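Long-range contacts in macrophage migration inhibitory factor-like protein (Leishmania major, PDB 3FWT), which belongs to the macrophage migration inhibitory factor family, small alpha/beta proteins that assemble as trimers: residues 25-30 against 65-70; 77-82 against 109-114. All coordinates share one frame; numbering follows the deposited sequence.

Contact 1 (25-30 against 65-70); sequences QTIVSV and DKTPIS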
ATOM      1  N   GLN A  25       1.906   3.119   7.173  1.00 11.08           N
ATOM      2  CA  GLN A  25       1.563   1.690   7.258  1.00 11.10           C
ATOM      3  C   GLN A  25       2.762   0.785   7.563  1.00 11.01           C
ATOM      4  O   GLN A  25       3.728   0.743   6.823  1.00  9.81           O
ATOM      5  CB  GLN A  25       0.900   1.173   5.933  1.00 10.64           C
ATOM      6  CG  GLN A  25       0.435  -0.323   6.131  1.00 11.47           C
ATOM      7  CD  GLN A  25      -0.251  -1.010   4.929  1.00 12.74           C
ATOM      8  OE1 GLN A  25      -0.249  -0.517   3.822  1.00 16.54           O
ATOM      9  NE2 GLN A  25      -0.981  -2.070   5.237  1.00 16.37           N
ATOM     10  N   THR A  26       2.650   0.027   8.644  1.00 10.93           N
ATOM     11  CA  THR A  26       3.707  -0.823   9.094  1.00 11.06           C
ATOM     12  C   THR A  26       3.196  -2.226   8.788  1.00 11.35           C
ATOM     13  O   THR A  26       2.197  -2.621   9.343  1.00 13.02           O
ATOM     14  CB  THR A  26       3.922  -0.696  10.625  1.00 10.30           C
ATOM     15  OG1 THR A  26       4.451   0.608  10.941  1.00 10.68           O
ATOM     16  CG2 THR A  26       4.919  -1.744  11.133  1.00  9.92           C
ATOM     17  N   ILE A  27       3.952  -2.958   7.989  1.00 10.50           N
ATOM     18  CA  ILE A  27       3.715  -4.375   7.617  1.00 10.45           C
ATOM     19  C   ILE A  27       4.868  -5.198   8.239  1.00  9.27           C
ATOM     20  O   ILE A  27       6.046  -4.996   7.885  1.00 10.18           O
ATOM     21  CB  ILE A  27       3.633  -4.558   6.116  1.00  8.76           C
ATOM     22  CG1 ILE A  27       2.695  -3.515   5.496  1.00 10.74           C
ATOM     23  CG2 ILE A  27       3.313  -6.067   5.718  1.00 13.59           C
ATOM     24  CD1 ILE A  27       2.482  -3.731   3.942  1.00  8.93           C
ATOM     25  N   VAL A  28       4.488  -6.108   9.137  1.00  7.99           N
ATOM     26  CA  VAL A  28       5.438  -6.953   9.861  1.00  9.04           C
ATOM     27  C   VAL A  28       5.027  -8.416   9.836  1.00 11.34           C
ATOM     28  O   VAL A  28       3.841  -8.734   9.815  1.00  7.90           O
ATOM     29  CB  VAL A  28       5.720  -6.448  11.279  1.00  9.13           C
ATOM     30  CG1 VAL A  28       6.184  -5.004  11.185  1.00 10.57           C
ATOM     31  CG2 VAL A  28       4.507  -6.461  12.263  1.00  4.10           C
ATOM     32  N   SER A  29       6.032  -9.304   9.757  1.00 11.16           N
ATOM     33  CA  SER A  29       5.748 -10.748   9.775  1.00 11.13           C
ATOM     34  C   SER A  29       5.546 -11.326  11.176  1.00 11.03           C
ATOM     35  O   SER A  29       4.974 -12.403  11.308  1.00 12.03           O
ATOM     36  CB  SER A  29       6.832 -11.516   9.070  1.00 11.88           C
ATOM     37  OG  SER A  29       8.092 -11.106   9.584  1.00 12.67           O
ATOM     38  N   VAL A  30       5.940 -10.587  12.212  1.00  9.53           N
ATOM     39  CA  VAL A  30       5.653 -10.947  13.603  1.00 10.74           C
ATOM     40  C   VAL A  30       4.239 -10.536  14.068  1.00 12.35           C
ATOM     41  O   VAL A  30       3.553  -9.771  13.419  1.00 13.41           O
ATOM     42  CB  VAL A  30       6.635 -10.245  14.568  1.00 11.27           C
ATOM     43  CG1 VAL A  30       8.052 -10.384  14.116  1.00 13.25           C
ATOM     44  CG2 VAL A  30       6.325  -8.715  14.667  1.00  7.93           C
ATOM     45  N   ASP A  65       0.032  -6.783  10.999  1.00 10.85           N
ATOM     46  CA  ASP A  65       0.981  -7.770  11.578  1.00 11.66           C
ATOM     47  C   ASP A  65       0.753  -9.168  11.002  1.00 11.52           C
ATOM     48  O   ASP A  65      -0.116  -9.327  10.120  1.00 10.99           O
ATOM     49  CB  ASP A  65       0.930  -7.758  13.134  1.00 11.59           C
ATOM     50  CG  ASP A  65      -0.315  -8.431  13.720  1.00 16.10           C
ATOM     51  OD1 ASP A  65      -1.285  -8.620  12.959  1.00 16.89           O
ATOM     52  OD2 ASP A  65      -0.288  -8.756  14.937  1.00 18.54           O
ATOM     53  N   LYS A  66       1.571 -10.139  11.399  1.00 11.58           N
ATOM     54  CA  LYS A  66       1.413 -11.488  10.901  1.00 11.75           C
ATOM     55  C   LYS A  66       1.398 -11.567   9.375  1.00 12.23           C
ATOM     56  O   LYS A  66       0.729 -12.431   8.806  1.00 12.45           O
ATOM     57  CB  LYS A  66       0.115 -12.096  11.477  1.00 13.95           C
ATOM     58  CG  LYS A  66       0.164 -12.208  12.986  1.00 18.39           C
ATOM     59  CD  LYS A  66      -0.969 -13.125  13.379  1.00 24.66           C
ATOM     60  CE  LYS A  66      -2.198 -12.332  13.631  1.00 27.32           C
ATOM     61  NZ  LYS A  66      -1.792 -11.619  14.858  1.00 37.43           N
ATOM     62  N   THR A  67       2.106 -10.672   8.685  1.00 10.11           N
ATOM     63  CA  THR A  67       2.045 -10.695   7.196  1.00  9.95           C
ATOM     64  C   THR A  67       3.364 -11.326   6.779  1.00 10.35           C
ATOM     65  O   THR A  67       4.436 -10.767   7.055  1.00 11.34           O
ATOM     66  CB  THR A  67       1.935  -9.279   6.690  1.00  8.29           C
ATOM     67  OG1 THR A  67       0.676  -8.734   7.181  1.00 11.49           O
ATOM     68  CG2 THR A  67       1.921  -9.211   5.111  1.00  6.82           C
ATOM     69  N   PRO A  68       3.326 -12.528   6.177  1.00 11.86           N
ATOM     70  CA  PRO A  68       4.636 -13.079   5.827  1.00 10.33           C
ATOM     71  C   PRO A  68       5.458 -12.185   4.870  1.00 10.96           C
ATOM     72  O   PRO A  68       4.925 -11.589   3.973  1.00  8.69           O
ATOM     73  CB  PRO A  68       4.282 -14.439   5.175  1.00  9.68           C
ATOM     74  CG  PRO A  68       2.995 -14.786   5.852  1.00 11.54           C
ATOM     75  CD  PRO A  68       2.236 -13.486   5.958  1.00  8.79           C
ATOM     76  N   ILE A  69       6.777 -12.083   5.115  1.00 10.36           N
ATOM     77  CA  ILE A  69       7.632 -11.285   4.283  1.00 11.18           C
ATOM     78  C   ILE A  69       8.856 -12.127   3.973  1.00 10.04           C
ATOM     79  O   ILE A  69       9.505 -12.669   4.875  1.00 11.97           O
ATOM     80  CB  ILE A  69       8.109  -9.973   4.964  1.00  9.56           C
ATOM     81  CG1 ILE A  69       6.876  -9.004   5.109  1.00  9.76           C
ATOM     82  CG2 ILE A  69       9.269  -9.261   4.080  1.00  9.05           C
ATOM     83  CD1 ILE A  69       7.147  -7.828   6.094  1.00  6.99           C
ATOM     84  N   SER A  70       9.233 -12.153   2.710  1.00 12.38           N
ATOM     85  CA  SER A  70      10.482 -12.838   2.400  1.00 13.33           C
ATOM     86  C   SER A  70      11.583 -11.854   2.054  1.00 14.66           C
ATOM     87  O   SER A  70      11.343 -10.866   1.363  1.00 13.58           O
ATOM     88  CB  SER A  70      10.267 -13.824   1.216  1.00 12.78           C
ATOM     89  OG  SER A  70      11.446 -14.598   1.187  1.00 15.47           O
TER
HETATM   90  O   HOH W   1       9.604 -12.032   7.479  1.00 19.51           O
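Ile27 turns CG1 beside its backbone N (chi1 -48°) and Thr67 does the same with OG1 (chi1 -63°), which leaves each CG2 anti to that N and brings the two methyls together: Ile27 CG2 lies 3.5 Å from Thr67 CG2, tighter than a usual van der Waals separation. On the next residues the backbone takes over. Thr67 N donates a nearly straight bond to Val28 O at 2.8 Å, and Lys66 N gives another to Val30 O at 2.9 Å. The loop 65-68 thus hooks over the end of strand 22-28, just after the beta-alpha-beta crossover in which helix 34-52 leads to the parallel neighbour strand 60-64. Ile69 points toward 25-30, its CD1 resting 3.5 Å from Ile27 O, and its backbone joins an antiparallel strand of the second subunit, so the sheet runs on across the interface. Water 1 bridges Ser29 OG (2.8 Å) and Ile69 O (2.7 Å), while the same hydroxyl oxygen accepts a hydrogen bond from Ala78 N. Lys66 NZ meets Asp65 OD2 at 3.2 Å in a salt bridge, from above the carboxylate plane; Leu32 N also donates to that oxygen and helps fix the carboxylate's rotation.

Contact 2 (77-82 against 109-114); sequences PAAYVR and CGIPAE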
ATOM      1  N   PRO A  77      11.735 -12.699  10.794  1.00 12.97           N
ATOM      2  CA  PRO A  77      10.989 -11.461  10.991  1.00 11.68           C
ATOM      3  C   PRO A  77      11.645 -10.313  10.187  1.00 12.51           C
ATOM      4  O   PRO A  77      12.883 -10.130  10.194  1.00 12.87           O
ATOM      5  CB  PRO A  77      11.117 -11.202  12.481  1.00 11.69           C
ATOM      6  CG  PRO A  77      11.167 -12.508  13.059  1.00 12.23           C
ATOM      7  CD  PRO A  77      11.898 -13.426  12.076  1.00 13.07           C
ATOM      8  N   ALA A  78      10.831  -9.629   9.412  1.00 10.79           N
ATOM      9  CA  ALA A  78      11.269  -8.475   8.671  1.00 10.38           C
ATOM     10  C   ALA A  78      10.096  -7.449   8.679  1.00 12.53           C
ATOM     11  O   ALA A  78       8.947  -7.769   9.062  1.00  8.91           O
ATOM     12  CB  ALA A  78      11.523  -8.941   7.226  1.00 10.91           C
ATOM     13  N   ALA A  79      10.375  -6.217   8.264  1.00 11.73           N
ATOM     14  CA  ALA A  79       9.345  -5.192   8.301  1.00 11.56           C
ATOM     15  C   ALA A  79       9.384  -4.343   7.057  1.00 13.65           C
ATOM     16  O   ALA A  79      10.466  -4.128   6.493  1.00 15.11           O
ATOM     17  CB  ALA A  79       9.572  -4.272   9.555  1.00 11.31           C
ATOM     18  N   TYR A  80       8.238  -3.762   6.677  1.00 12.64           N
ATOM     19  CA  TYR A  80       8.223  -2.745   5.594  1.00 12.66           C
ATOM     20  C   TYR A  80       7.333  -1.637   6.095  1.00 12.93           C
ATOM     21  O   TYR A  80       6.223  -1.927   6.627  1.00 10.62           O
ATOM     22  CB  TYR A  80       7.662  -3.374   4.292  1.00 10.97           C
ATOM     23  CG  TYR A  80       7.099  -2.383   3.321  1.00 14.04           C
ATOM     24  CD1 TYR A  80       7.887  -1.768   2.353  1.00 14.99           C
ATOM     25  CD2 TYR A  80       5.772  -2.020   3.397  1.00 17.27           C
ATOM     26  CE1 TYR A  80       7.310  -0.854   1.456  1.00 18.27           C
ATOM     27  CE2 TYR A  80       5.210  -1.106   2.520  1.00 12.72           C
ATOM     28  CZ  TYR A  80       5.993  -0.537   1.554  1.00 17.53           C
ATOM     29  OH  TYR A  80       5.423   0.441   0.737  1.00 21.38           O
ATOM     30  N   VAL A  81       7.802  -0.379   5.991  1.00 10.87           N
ATOM     31  CA  VAL A  81       6.943   0.756   6.397  1.00 10.24           C
ATOM     32  C   VAL A  81       6.735   1.714   5.253  1.00 12.94           C
ATOM     33  O   VAL A  81       7.749   2.085   4.592  1.00 13.42           O
ATOM     34  CB  VAL A  81       7.635   1.510   7.549  1.00 10.25           C
ATOM     35  CG1 VAL A  81       6.806   2.753   7.942  1.00 12.78           C
ATOM     36  CG2 VAL A  81       7.868   0.483   8.750  1.00  8.91           C
ATOM     37  N   ARG A  82       5.468   2.087   4.957  1.00 12.42           N
ATOM     38  CA  ARG A  82       5.198   3.006   3.863  1.00 11.76           C
ATOM     39  C   ARG A  82       4.768   4.338   4.515  1.00 12.82           C
ATOM     40  O   ARG A  82       3.801   4.371   5.286  1.00 12.81           O
ATOM     41  CB  ARG A  82       4.067   2.496   2.977  1.00 14.59           C
ATOM     42  CG  ARG A  82       3.854   3.358   1.703  1.00 12.49           C
ATOM     43  CD  ARG A  82       2.869   2.749   0.752  1.00 16.99           C
ATOM     44  NE  ARG A  82       1.462   2.946   1.185  1.00 23.57           N
ATOM     45  CZ  ARG A  82       0.708   2.024   1.826  1.00 24.65           C
ATOM     46  NH1 ARG A  82       1.187   0.807   2.068  1.00 26.96           N
ATOM     47  NH2 ARG A  82      -0.547   2.295   2.195  1.00 23.44           N
ATOM     48  N   CYS A 109       9.799  -4.789  18.187  1.00 18.23           N
ATOM     49  CA  CYS A 109       9.546  -6.095  17.490  1.00 18.54           C
ATOM     50  C   CYS A 109      10.712  -7.048  17.372  1.00 17.51           C
ATOM     51  O   CYS A 109      10.524  -8.186  16.875  1.00 17.00           O
ATOM     52  CB  CYS A 109       8.996  -5.888  16.064  1.00 15.50           C
ATOM     53  SG  CYS A 109       7.609  -4.758  15.859  1.00 25.41           S
ATOM     54  N   GLY A 110      11.904  -6.609  17.758  1.00 15.63           N
ATOM     55  CA  GLY A 110      13.095  -7.483  17.696  1.00 16.33           C
ATOM     56  C   GLY A 110      13.607  -7.679  16.257  1.00 17.25           C
ATOM     57  O   GLY A 110      14.423  -8.547  16.002  1.00 17.91           O
ATOM     58  N   ILE A 111      13.074  -6.937  15.300  1.00 16.78           N
ATOM     59  CA  ILE A 111      13.480  -7.054  13.919  1.00 15.85           C
ATOM     60  C   ILE A 111      14.745  -6.224  13.734  1.00 15.13           C
ATOM     61  O   ILE A 111      14.707  -5.072  13.978  1.00 13.70           O
ATOM     62  CB  ILE A 111      12.336  -6.579  12.980  1.00 16.97           C
ATOM     63  CG1 ILE A 111      11.121  -7.505  13.166  1.00 14.45           C
ATOM     64  CG2 ILE A 111      12.774  -6.528  11.493  1.00 14.94           C
ATOM     65  CD1 ILE A 111       9.788  -6.991  12.466  1.00 10.83           C
ATOM     66  N   PRO A 112      15.844  -6.825  13.230  1.00 15.47           N
ATOM     67  CA  PRO A 112      17.135  -6.095  13.105  1.00 16.43           C
ATOM     68  C   PRO A 112      17.002  -5.092  11.980  1.00 15.53           C
ATOM     69  O   PRO A 112      16.219  -5.320  11.045  1.00 14.91           O
ATOM     70  CB  PRO A 112      18.178  -7.216  12.796  1.00 18.20           C
ATOM     71  CG  PRO A 112      17.382  -8.533  12.564  1.00 19.19           C
ATOM     72  CD  PRO A 112      15.865  -8.172  12.597  1.00 15.63           C
ATOM     73  N   ALA A 113      17.709  -3.976  12.050  1.00 16.16           N
ATOM     74  CA  ALA A 113      17.578  -2.972  11.025  1.00 16.39           C
ATOM     75  C   ALA A 113      17.874  -3.516   9.624  1.00 15.48           C
ATOM     76  O   ALA A 113      17.349  -2.994   8.649  1.00 13.91           O
ATOM     77  CB  ALA A 113      18.530  -1.703  11.352  1.00 17.60           C
ATOM     78  N   GLU A 114      18.748  -4.522   9.484  1.00 15.73           N
ATOM     79  CA  GLU A 114      19.042  -5.020   8.135  1.00 17.06           C
ATOM     80  C   GLU A 114      17.864  -5.738   7.460  1.00 16.01           C
ATOM     81  O   GLU A 114      17.952  -6.097   6.266  1.00 15.46           O
ATOM     82  CB  GLU A 114      20.312  -5.899   8.049  1.00 17.87           C
ATOM     83  CG  GLU A 114      20.284  -7.149   9.011  1.00 25.34           C
ATOM     84  CD  GLU A 114      20.712  -6.809  10.474  1.00 36.00           C
ATOM     85  OE1 GLU A 114      21.062  -7.761  11.238  1.00 39.13           O
ATOM     86  OE2 GLU A 114      20.705  -5.599  10.864  1.00 39.61           O
TER
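Pro77 O, which Ile111 CG2 approaches to 3.8 Å, accepts a hydrogen bond from Arg115 NE, just beyond 109-114; Pro112 CD is a looser neighbour of the same Pro77 O at 4.3 Å. No hydrogen bond joins 77-82 directly to 109-114, so the evidence for their association is apolar and centres on one side chain. Ile111 gives up the most surface here, and its three outer carbons spread over Pro77, Ala78 and Ala79. CG1 stands 3.8 Å from Pro77 CB. CG2 lies 3.7 Å from Ala78 CA, alongside the backbone. With chi2 at 170°, the chain extends from CG1 and carries CD1 on, to 3.6 Å from Ala78 O and 4.0 Å from Ala79 CB. Ile105 of helix 92-109 touches both Ile111 and Ala79, joining the isoleucine to the layer between helix and sheet. Thr106 OG1 bonds Ile111 O and ties the turn back to the helix, which Gly110 leaves with a positive phi of 74°. The contact joins the start of strand 79-85 to the helix-to-strand connection of a beta-alpha-beta unit, in which strand 79-85, helix 92-109 and the parallel neighbour strand 116-128 follow in order.

How the contacts relate
From the N terminus, the chain runs along strand 22-28, through helix 34-52 and strand 60-64, and contact 1 closes that excursion at 65-70, tying the end of strand 22-28 to the loop after strand 60-64. Contact 2 then opens at 77-82 and closes at 109-114, tying the start of strand 79-85 to the loop after helix 92-109. The two are in series, neither nested nor crossing. Their centres lie about 8 Å apart, because strands 22-28 and 79-85 are antiparallel neighbours in one sheet: Ile27 O is 2.8 Å from Tyr80 N, and Gln25 OE1 is 2.6 Å from Arg82 NH1, both probable hydrogen bonds. Residues of both contacts reach the second subunit.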